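Local coordinates for sensor protein DivL (Caulobacter crescentus, PDB 4Q20) that is required for cell division and growth in Caulobacter and acts as a two-component sensor kinase, phosphorylating the cell-cycle regulator CtrA, at residues 59-64 against 79-84; 105-110 against 153-158; 239-242 against 246-249. One frame throughout, in Å; residues are numbered along the deposited sequence.

Contact 1: residues 59-64 against 79-84; sequences IGYSEL and VAAVRA
Y61 turns one face of its phenol ring toward helix 73-103, and the methyl of A81 sits over that face. The A81 CB atom lies 3.7 Å from the centroid of the Y61 ring and only 16° off the ring normal, the geometry of a CH-pi contact. It is displaced toward the rim on the CD2 side, where Y61 CD2 is 3.6 Å from A81 CB. The ring therefore stands beside the neighbouring helix like a panel, and the small alanine lets it come close. Its placement follows from the first torsion (chi1 -77°), which sets CG beside the backbone N and opposite the carbonyl carbon.

One residue further along, V82 works through a single branch. Its CG2 methyl lies against the base of Y61 and the backbone of S62: V82 CG2 is 3.6 Å from Y61 CB and also 3.6 Å from the backbone N of S62. S62 CB lies 4.2 Å from V82 CG2, while S62 OG hydrogen-bonds the carbonyl oxygen of I58 in the same helix. No hydrogen bond joins the two segments.

The short helical segments run antiparallel but inclined, 149° between their directions, with a closest axis approach of 8.6 Å. R83 takes no part in this seam; its guanidinium pairs with D130 of its own chain and E66 of the second subunit, while V82 also packs on S62 of that subunit. Such a helical hairpin, doubled across a dimer, is typical of the four-helix bundle of the HisKA dimerization and phosphoacceptor domain.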
ATOM      1  N   ILE A  59       2.164  10.521   6.919  1.00 66.47           N
ATOM      2  CA  ILE A  59       2.281  10.605   8.380  1.00 66.08           C
ATOM      3  C   ILE A  59       2.822  11.977   8.766  1.00 71.55           C
ATOM      4  O   ILE A  59       2.158  12.671   9.532  1.00 74.64           O
ATOM      5  CB  ILE A  59       3.130   9.438   8.988  1.00 68.67           C
ATOM      6  CG1 ILE A  59       2.459   8.043   8.805  1.00 68.56           C
ATOM      7  CG2 ILE A  59       3.484   9.677  10.458  1.00 67.78           C
ATOM      8  CD1 ILE A  59       0.932   7.866   9.299  1.00 75.02           C
ATOM      9  N   GLY A  60       3.980  12.357   8.216  1.00 66.96           N
ATOM     10  CA  GLY A  60       4.677  13.611   8.504  1.00 67.58           C
ATOM     11  C   GLY A  60       3.814  14.845   8.352  1.00 71.85           C
ATOM     12  O   GLY A  60       3.670  15.627   9.285  1.00 74.14           O
ATOM     13  N   TYR A  61       3.165  14.994   7.201  1.00 68.22           N
ATOM     14  CA  TYR A  61       2.301  16.145   6.944  1.00 68.70           C
ATOM     15  C   TYR A  61       0.939  16.097   7.658  1.00 69.79           C
ATOM     16  O   TYR A  61       0.473  17.165   8.056  1.00 70.31           O
ATOM     17  CB  TYR A  61       2.104  16.350   5.464  1.00 69.12           C
ATOM     18  CG  TYR A  61       3.297  16.993   4.800  1.00 72.79           C
ATOM     19  CD1 TYR A  61       3.637  18.318   5.064  1.00 76.37           C
ATOM     20  CD2 TYR A  61       4.102  16.275   3.921  1.00 72.80           C
ATOM     21  CE1 TYR A  61       4.727  18.918   4.452  1.00 76.49           C
ATOM     22  CE2 TYR A  61       5.207  16.863   3.314  1.00 74.54           C
ATOM     23  CZ  TYR A  61       5.504  18.192   3.571  1.00 81.88           C
ATOM     24  OH  TYR A  61       6.572  18.821   2.986  1.00 83.59           O
ATOM     25  N   SER A  62       0.301  14.910   7.833  1.00 65.45           N
ATOM     26  CA  SER A  62      -0.987  14.853   8.586  1.00 66.69           C
ATOM     27  C   SER A  62      -0.761  15.207  10.075  1.00 75.11           C
ATOM     28  O   SER A  62      -1.625  15.867  10.657  1.00 76.72           O
ATOM     29  CB  SER A  62      -1.710  13.509   8.432  1.00 66.97           C
ATOM     30  OG  SER A  62      -0.929  12.422   8.910  1.00 79.00           O
ATOM     31  N   GLU A  63       0.419  14.841  10.665  1.00 73.65           N
ATOM     32  CA  GLU A  63       0.763  15.177  12.053  1.00 77.31           C
ATOM     33  C   GLU A  63       0.887  16.709  12.221  1.00 87.54           C
ATOM     34  O   GLU A  63       0.505  17.236  13.270  1.00 89.68           O
ATOM     35  CB  GLU A  63       2.048  14.457  12.522  1.00 78.66           C
ATOM     36  CG  GLU A  63       1.829  12.979  12.842  1.00 86.02           C
ATOM     37  CD  GLU A  63       3.010  12.179  13.376  1.00110.71           C
ATOM     38  OE1 GLU A  63       4.158  12.671  13.287  1.00 90.42           O
ATOM     39  OE2 GLU A  63       2.790  11.042  13.859  1.00105.64           O
ATOM     40  N   LEU A  64       1.377  17.417  11.173  1.00 85.89           N
ATOM     41  CA  LEU A  64       1.493  18.875  11.172  1.00 88.84           C
ATOM     42  C   LEU A  64       0.108  19.510  11.149  1.00 96.80           C
ATOM     43  O   LEU A  64      -0.095  20.566  11.755  1.00 99.73           O
ATOM     44  CB  LEU A  64       2.325  19.378   9.980  1.00 88.93           C
ATOM     45  CG  LEU A  64       3.864  19.253  10.032  1.00 94.65           C
ATOM     46  CD1 LEU A  64       4.485  19.893   8.824  1.00 96.12           C
ATOM     47  CD2 LEU A  64       4.442  19.948  11.226  1.00 97.66           C
ATOM     48  N   VAL A  79      -2.126  19.743   3.571  1.00 78.93           N
ATOM     49  CA  VAL A  79      -3.220  18.916   3.036  1.00 77.66           C
ATOM     50  C   VAL A  79      -2.853  18.422   1.621  1.00 77.70           C
ATOM     51  O   VAL A  79      -2.928  17.224   1.348  1.00 76.69           O
ATOM     52  CB  VAL A  79      -4.571  19.676   3.006  1.00 85.29           C
ATOM     53  CG1 VAL A  79      -5.624  18.862   2.273  1.00 84.54           C
ATOM     54  CG2 VAL A  79      -5.062  20.021   4.394  1.00 87.25           C
ATOM     55  N   ALA A  80      -2.443  19.352   0.742  1.00 71.42           N
ATOM     56  CA  ALA A  80      -2.061  19.083  -0.632  1.00 68.47           C
ATOM     57  C   ALA A  80      -0.934  18.054  -0.694  1.00 69.38           C
ATOM     58  O   ALA A  80      -0.971  17.153  -1.534  1.00 67.32           O
ATOM     59  CB  ALA A  80      -1.643  20.373  -1.304  1.00 71.41           C
ATOM     60  N   ALA A  81       0.027  18.135   0.239  1.00 65.33           N
ATOM     61  CA  ALA A  81       1.136  17.178   0.278  1.00 61.98           C
ATOM     62  C   ALA A  81       0.622  15.811   0.716  1.00 67.06           C
ATOM     63  O   ALA A  81       0.984  14.825   0.084  1.00 68.69           O
ATOM     64  CB  ALA A  81       2.258  17.676   1.159  1.00 62.73           C
ATOM     65  N   VAL A  82      -0.314  15.758   1.667  1.00 65.54           N
ATOM     66  CA  VAL A  82      -0.982  14.519   2.101  1.00 65.59           C
ATOM     67  C   VAL A  82      -1.768  13.881   0.927  1.00 67.96           C
ATOM     68  O   VAL A  82      -1.609  12.696   0.660  1.00 67.23           O
ATOM     69  CB  VAL A  82      -1.933  14.738   3.326  1.00 70.48           C
ATOM     70  CG1 VAL A  82      -2.782  13.497   3.609  1.00 68.83           C
ATOM     71  CG2 VAL A  82      -1.167  15.150   4.561  1.00 70.24           C
ATOM     72  N   ARG A  83      -2.611  14.661   0.262  1.00 64.51           N
ATOM     73  CA  ARG A  83      -3.421  14.212  -0.876  1.00 63.95           C
ATOM     74  C   ARG A  83      -2.531  13.695  -2.043  1.00 66.81           C
ATOM     75  O   ARG A  83      -2.830  12.631  -2.577  1.00 67.51           O
ATOM     76  CB  ARG A  83      -4.363  15.346  -1.343  1.00 64.67           C
ATOM     77  CG  ARG A  83      -5.415  14.926  -2.373  1.00 72.46           C
ATOM     78  CD  ARG A  83      -5.868  16.062  -3.299  1.00 76.90           C
ATOM     79  NE  ARG A  83      -4.801  17.032  -3.566  1.00 95.48           N
ATOM     80  CZ  ARG A  83      -3.856  16.894  -4.495  1.00115.15           C
ATOM     81  NH1 ARG A  83      -3.855  15.836  -5.301  1.00101.95           N
ATOM     82  NH2 ARG A  83      -2.893  17.805  -4.610  1.00100.22           N
ATOM     83  N   ALA A  84      -1.449  14.413  -2.411  1.00 61.53           N
ATOM     84  CA  ALA A  84      -0.524  13.997  -3.479  1.00 59.21           C
ATOM     85  C   ALA A  84       0.197  12.687  -3.127  1.00 62.86           C
ATOM     86  O   ALA A  84       0.282  11.800  -3.967  1.00 65.60           O
ATOM     87  CB  ALA A  84       0.494  15.092  -3.764  1.00 60.40           C
TER

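Contact 2: residues 105-110 against 153-158; sequences GEMALE and GKRLAQ
M107 and R155 meet from opposite directions, the thioether end of one lying over the flat cationic end of the other. The methionine is extended through its first two torsions and bends only at the sulfur (chi3 -68°), a turn that lays M107 CE over one face of the R155 guanidinium, 3.5 Å above its plane and displaced toward the rim, while K154 NZ lies over the opposite face. M107 CE is 3.6 Å from R155 CZ, and the sulfur follows along the arm, with M107 SD 3.6 Å from R155 NE. The contact is van der Waals packing, with no hydrogen bond across it.

The arginine bends early, at chi2, and is straight beyond that. L109 slants past the base of this arm, L109 CD2 lying 3.9 Å from R155 CG. Farther out, R155 NH1 donates to Q158 OE1 at 3.1 Å with an N-H...O angle of 146°. The donor reaches a lone pair in the carbonyl plane, although the oxygen is tilted 17° from the guanidinium plane. Q158 NE2 in turn donates to D98 OD2, so the glutamine is gripped at both ends of its amide and helps fix the rotation of the arginine.

Around them, M107 and R155 both touch L229 of helix 222-232. G105 closes helix 73-103 with a Schellman motif. The loop that follows is the link by which a histidine kinase passes from its helical bundle to its GHKL ATP-binding domain, here packed against the start of helix 153-170.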
ATOM      1  N   GLY A 105      -2.227 -12.353 -18.925  1.00 95.42           N
ATOM      2  CA  GLY A 105      -2.914 -12.265 -20.212  1.00 96.21           C
ATOM      3  C   GLY A 105      -4.411 -12.107 -20.038  1.00101.39           C
ATOM      4  O   GLY A 105      -5.180 -12.471 -20.927  1.00103.43           O
ATOM      5  N   GLU A 106      -4.828 -11.550 -18.880  1.00 97.31           N
ATOM      6  CA  GLU A 106      -6.220 -11.340 -18.477  1.00 96.83           C
ATOM      7  C   GLU A 106      -6.722  -9.912 -18.771  1.00 97.93           C
ATOM      8  O   GLU A 106      -7.845  -9.578 -18.397  1.00 96.92           O
ATOM      9  CB  GLU A 106      -6.387 -11.640 -16.981  1.00 97.82           C
ATOM     10  CG  GLU A 106      -6.248 -13.105 -16.593  1.00114.88           C
ATOM     11  CD  GLU A 106      -6.119 -13.374 -15.102  1.00141.47           C
ATOM     12  OE1 GLU A 106      -5.985 -12.405 -14.315  1.00140.45           O
ATOM     13  OE2 GLU A 106      -6.111 -14.568 -14.727  1.00137.52           O
ATOM     14  N   MET A 107      -5.918  -9.068 -19.429  1.00 93.33           N
ATOM     15  CA  MET A 107      -6.422  -7.744 -19.738  1.00 90.66           C
ATOM     16  C   MET A 107      -6.747  -7.628 -21.202  1.00 99.15           C
ATOM     17  O   MET A 107      -5.849  -7.603 -22.048  1.00100.20           O
ATOM     18  CB  MET A 107      -5.486  -6.620 -19.320  1.00 89.69           C
ATOM     19  CG  MET A 107      -6.167  -5.278 -19.417  1.00 90.90           C
ATOM     20  SD  MET A 107      -5.137  -3.893 -18.998  1.00 92.29           S
ATOM     21  CE  MET A 107      -4.905  -4.154 -17.212  1.00 86.69           C
ATOM     22  N   ALA A 108      -8.051  -7.563 -21.489  1.00 98.21           N
ATOM     23  CA  ALA A 108      -8.599  -7.388 -22.822  1.00100.68           C
ATOM     24  C   ALA A 108      -9.150  -5.975 -22.921  1.00104.19           C
ATOM     25  O   ALA A 108      -9.819  -5.504 -21.989  1.00102.07           O
ATOM     26  CB  ALA A 108      -9.680  -8.423 -23.095  1.00104.26           C
ATOM     27  N   LEU A 109      -8.805  -5.276 -24.012  1.00101.09           N
ATOM     28  CA  LEU A 109      -9.243  -3.897 -24.222  1.00101.01           C
ATOM     29  C   LEU A 109     -10.677  -3.838 -24.764  1.00109.84           C
ATOM     30  O   LEU A 109     -11.102  -4.720 -25.513  1.00112.41           O
ATOM     31  CB  LEU A 109      -8.292  -3.122 -25.173  1.00 98.02           C
ATOM     32  CG  LEU A 109      -6.781  -3.156 -24.924  1.00 98.00           C
ATOM     33  CD1 LEU A 109      -6.048  -2.421 -26.026  1.00 97.00           C
ATOM     34  CD2 LEU A 109      -6.407  -2.559 -23.571  1.00 97.26           C
ATOM     35  N   GLU A 110     -11.406  -2.783 -24.374  1.00107.87           N
ATOM     36  CA  GLU A 110     -12.757  -2.445 -24.811  1.00112.60           C
ATOM     37  C   GLU A 110     -12.640  -1.345 -25.878  1.00114.69           C
ATOM     38  O   GLU A 110     -12.706  -0.159 -25.540  1.00113.60           O
ATOM     39  CB  GLU A 110     -13.591  -1.967 -23.610  1.00116.66           C
ATOM     40  CG  GLU A 110     -13.900  -3.014 -22.559  1.00133.48           C
ATOM     41  CD  GLU A 110     -14.796  -2.476 -21.462  1.00165.50           C
ATOM     42  OE1 GLU A 110     -16.017  -2.748 -21.515  1.00160.23           O
ATOM     43  OE2 GLU A 110     -14.298  -1.728 -20.590  1.00164.00           O
ATOM     44  N   GLY A 153     -10.654   3.790 -23.833  1.00 97.13           N
ATOM     45  CA  GLY A 153     -10.654   5.087 -23.162  1.00 96.73           C
ATOM     46  C   GLY A 153     -10.016   5.102 -21.790  1.00 96.82           C
ATOM     47  O   GLY A 153      -9.218   5.996 -21.479  1.00 94.97           O
ATOM     48  N   LYS A 154     -10.365   4.108 -20.967  1.00 91.42           N
ATOM     49  CA  LYS A 154      -9.847   3.974 -19.616  1.00 88.90           C
ATOM     50  C   LYS A 154      -8.349   3.762 -19.642  1.00 89.48           C
ATOM     51  O   LYS A 154      -7.625   4.439 -18.921  1.00 88.68           O
ATOM     52  CB  LYS A 154     -10.544   2.814 -18.868  1.00 92.65           C
ATOM     53  CG  LYS A 154     -10.193   2.786 -17.387  1.00 99.05           C
ATOM     54  CD  LYS A 154     -10.289   1.417 -16.756  1.00103.27           C
ATOM     55  CE  LYS A 154      -9.906   1.490 -15.296  1.00 99.35           C
ATOM     56  NZ  LYS A 154     -10.067   0.187 -14.605  1.00101.47           N
ATOM     57  N   ARG A 155      -7.887   2.835 -20.488  1.00 84.97           N
ATOM     58  CA  ARG A 155      -6.483   2.471 -20.567  1.00 82.20           C
ATOM     59  C   ARG A 155      -5.646   3.577 -21.169  1.00 85.23           C
ATOM     60  O   ARG A 155      -4.544   3.805 -20.676  1.00 82.52           O
ATOM     61  CB  ARG A 155      -6.280   1.138 -21.304  1.00 82.86           C
ATOM     62  CG  ARG A 155      -6.966  -0.058 -20.603  1.00 87.33           C
ATOM     63  CD  ARG A 155      -6.734  -0.174 -19.085  1.00 81.88           C
ATOM     64  NE  ARG A 155      -7.571  -1.230 -18.481  1.00 88.01           N
ATOM     65  CZ  ARG A 155      -7.483  -1.613 -17.217  1.00105.65           C
ATOM     66  NH1 ARG A 155      -6.605  -1.044 -16.404  1.00 93.07           N
ATOM     67  NH2 ARG A 155      -8.248  -2.593 -16.762  1.00105.78           N
ATOM     68  N   LEU A 156      -6.187   4.321 -22.153  1.00 84.44           N
ATOM     69  CA  LEU A 156      -5.480   5.463 -22.738  1.00 83.75           C
ATOM     70  C   LEU A 156      -5.435   6.656 -21.747  1.00 87.42           C
ATOM     71  O   LEU A 156      -4.411   7.334 -21.687  1.00 85.40           O
ATOM     72  CB  LEU A 156      -6.064   5.875 -24.096  1.00 86.01           C
ATOM     73  CG  LEU A 156      -5.794   4.902 -25.261  1.00 89.97           C
ATOM     74  CD1 LEU A 156      -6.658   5.230 -26.456  1.00 92.53           C
ATOM     75  CD2 LEU A 156      -4.300   4.887 -25.658  1.00 92.36           C
ATOM     76  N   ALA A 157      -6.479   6.836 -20.912  1.00 86.42           N
ATOM     77  CA  ALA A 157      -6.521   7.881 -19.869  1.00 87.53           C
ATOM     78  C   ALA A 157      -5.484   7.601 -18.785  1.00 89.79           C
ATOM     79  O   ALA A 157      -4.792   8.506 -18.315  1.00 90.68           O
ATOM     80  CB  ALA A 157      -7.909   7.963 -19.250  1.00 91.74           C
ATOM     81  N   GLN A 158      -5.360   6.332 -18.425  1.00 84.71           N
ATOM     82  CA  GLN A 158      -4.404   5.831 -17.447  1.00 82.46           C
ATOM     83  C   GLN A 158      -2.963   5.997 -17.991  1.00 84.06           C
ATOM     84  O   GLN A 158      -2.069   6.392 -17.236  1.00 83.97           O
ATOM     85  CB  GLN A 158      -4.741   4.368 -17.142  1.00 83.60           C
ATOM     86  CG  GLN A 158      -3.861   3.694 -16.110  1.00 95.41           C
ATOM     87  CD  GLN A 158      -4.357   2.312 -15.732  1.00112.24           C
ATOM     88  OE1 GLN A 158      -5.219   1.692 -16.393  1.00100.47           O
ATOM     89  NE2 GLN A 158      -3.819   1.809 -14.636  1.00104.68           N
TER

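Contact 3: residues 239-242 against 246-249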
ATOM      1  N   LEU A 239      11.136   7.509 -25.939  1.00 78.83           N
ATOM      2  CA  LEU A 239      11.650   8.574 -25.099  1.00 80.01           C
ATOM      3  C   LEU A 239      12.716   9.356 -25.865  1.00 86.28           C
ATOM      4  O   LEU A 239      13.687   8.778 -26.350  1.00 84.44           O
ATOM      5  CB  LEU A 239      12.216   8.058 -23.758  1.00 79.99           C
ATOM      6  CG  LEU A 239      13.066   9.077 -22.956  1.00 86.30           C
ATOM      7  CD1 LEU A 239      12.222  10.289 -22.466  1.00 84.93           C
ATOM      8  CD2 LEU A 239      13.859   8.400 -21.841  1.00 90.31           C
ATOM      9  N   GLU A 240      12.506  10.672 -25.972  1.00 87.87           N
ATOM     10  CA  GLU A 240      13.454  11.619 -26.553  1.00 91.75           C
ATOM     11  C   GLU A 240      13.926  12.494 -25.415  1.00 98.03           C
ATOM     12  O   GLU A 240      13.116  13.218 -24.833  1.00 95.06           O
ATOM     13  CB  GLU A 240      12.840  12.434 -27.700  1.00 94.33           C
ATOM     14  CG  GLU A 240      13.902  12.905 -28.688  1.00113.99           C
ATOM     15  CD  GLU A 240      13.482  13.979 -29.676  1.00151.04           C
ATOM     16  OE1 GLU A 240      12.828  14.964 -29.257  1.00155.59           O
ATOM     17  OE2 GLU A 240      13.860  13.863 -30.865  1.00151.76           O
ATOM     18  N   SER A 241      15.203  12.352 -25.022  1.00100.75           N
ATOM     19  CA  SER A 241      15.711  13.102 -23.882  1.00105.04           C
ATOM     20  C   SER A 241      17.136  13.578 -24.042  1.00119.91           C
ATOM     21  O   SER A 241      17.940  12.983 -24.756  1.00121.48           O
ATOM     22  CB  SER A 241      15.617  12.275 -22.604  1.00106.14           C
ATOM     23  OG  SER A 241      15.987  13.054 -21.476  1.00112.38           O
ATOM     24  N   GLU A 242      17.437  14.652 -23.317  1.00123.61           N
ATOM     25  CA  GLU A 242      18.736  15.292 -23.187  1.00129.61           C
ATOM     26  C   GLU A 242      18.751  15.991 -21.807  1.00141.38           C
ATOM     27  O   GLU A 242      17.884  16.848 -21.591  1.00141.02           O
ATOM     28  CB  GLU A 242      19.001  16.263 -24.353  1.00132.51           C
ATOM     29  CG  GLU A 242      20.470  16.605 -24.523  1.00145.91           C
ATOM     30  CD  GLU A 242      21.020  17.613 -23.530  1.00167.56           C
ATOM     31  OE1 GLU A 242      20.690  18.814 -23.657  1.00169.74           O
ATOM     32  OE2 GLU A 242      21.764  17.201 -22.610  1.00154.20           O
ATOM     33  N   GLY A 246      15.109  18.914 -21.413  1.00116.93           N
ATOM     34  CA  GLY A 246      13.908  18.217 -20.972  1.00111.09           C
ATOM     35  C   GLY A 246      13.752  16.800 -21.496  1.00106.99           C
ATOM     36  O   GLY A 246      14.738  16.127 -21.792  1.00106.20           O
ATOM     37  N   SER A 247      12.504  16.340 -21.613  1.00 98.59           N
ATOM     38  CA  SER A 247      12.152  14.980 -22.053  1.00 93.69           C
ATOM     39  C   SER A 247      10.834  14.954 -22.809  1.00 90.23           C
ATOM     40  O   SER A 247       9.934  15.737 -22.519  1.00 89.39           O
ATOM     41  CB  SER A 247      12.020  14.042 -20.847  1.00 98.42           C
ATOM     42  OG  SER A 247      13.147  14.035 -19.981  1.00117.12           O
ATOM     43  N   THR A 248      10.693  14.013 -23.738  1.00 83.05           N
ATOM     44  CA  THR A 248       9.446  13.802 -24.468  1.00 80.63           C
ATOM     45  C   THR A 248       9.181  12.325 -24.541  1.00 80.50           C
ATOM     46  O   THR A 248      10.055  11.569 -24.965  1.00 79.14           O
ATOM     47  CB  THR A 248       9.452  14.437 -25.874  1.00 83.15           C
ATOM     48  OG1 THR A 248      10.019  15.739 -25.787  1.00 97.01           O
ATOM     49  CG2 THR A 248       8.043  14.515 -26.503  1.00 73.30           C
ATOM     50  N   PHE A 249       7.969  11.928 -24.139  1.00 75.32           N
ATOM     51  CA  PHE A 249       7.458  10.565 -24.209  1.00 72.78           C
ATOM     52  C   PHE A 249       6.384  10.547 -25.281  1.00 78.06           C
ATOM     53  O   PHE A 249       5.421  11.309 -25.207  1.00 78.97           O
ATOM     54  CB  PHE A 249       6.899  10.100 -22.848  1.00 73.69           C
ATOM     55  CG  PHE A 249       7.955   9.679 -21.851  1.00 75.71           C
ATOM     56  CD1 PHE A 249       8.538  10.610 -20.995  1.00 80.06           C
ATOM     57  CD2 PHE A 249       8.388   8.354 -21.783  1.00 77.49           C
ATOM     58  CE1 PHE A 249       9.530  10.225 -20.081  1.00 82.08           C
ATOM     59  CE2 PHE A 249       9.379   7.967 -20.866  1.00 81.09           C
ATOM     60  CZ  PHE A 249       9.935   8.901 -20.013  1.00 80.96           C
TER
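L239 lies within one arm of an antiparallel beta hairpin at the edge of the mixed sheet of the GHKL (Bergerat-type) ATP-binding fold. It faces F249 in a non-hydrogen-bonded pair. With CG anti to the backbone N (chi1 167°), L239 CD1 reaches over one face of the F249 ring, 3.8 Å from its centroid, a CH-pi contact. L239 CA also makes a CA-H...O contact with T248 O, carbon to oxygen 3.4 Å.

E240 and T248 form a hydrogen-bonded pair. E240 N donates to T248 O at 2.8 Å, almost straight (176°), and T248 N returns the bond to E240 O, also at 2.8 Å. Both side chains project from the sheet face opposite L239 and F249.

S241 returns to the leucine face beside S247, their CA atoms 4.4 Å apart. Its hydroxyl takes its stronger partner outside the hairpin, the backbone N of V199, and gives G246 O only a weak bond.

At E242 the arms begin to diverge into the turn, and the CA atoms of E242 and G246 are 6.1 Å apart. G246, with positive phi, still presents its carbonyl oxygen to this residue: E242 N reaches G246 O in a straight but weak hydrogen bond of 3.4 Å.

In the fold
The three contacts lie in series along one kinase chain and touch nowhere, their centres 25 to 32 Å apart. Contact 1 pairs helices 26-66 and 73-103 of the dimerization domain, and of the three it alone is reached by the second subunit; its chemistry is apolar, methyls against a ring and a helix backbone. Contact 2 joins the loop leaving helix 73-103 to the ATP-binding domain, and mixes thioether packing with a charged group held by an amide. Contact 3 lies wholly within that domain, where backbone hydrogen bonds dominate. All three are partly buried. Contacts 1 and 3 both set a methyl over an aromatic face, whereas contact 2 sets one over a guanidinium.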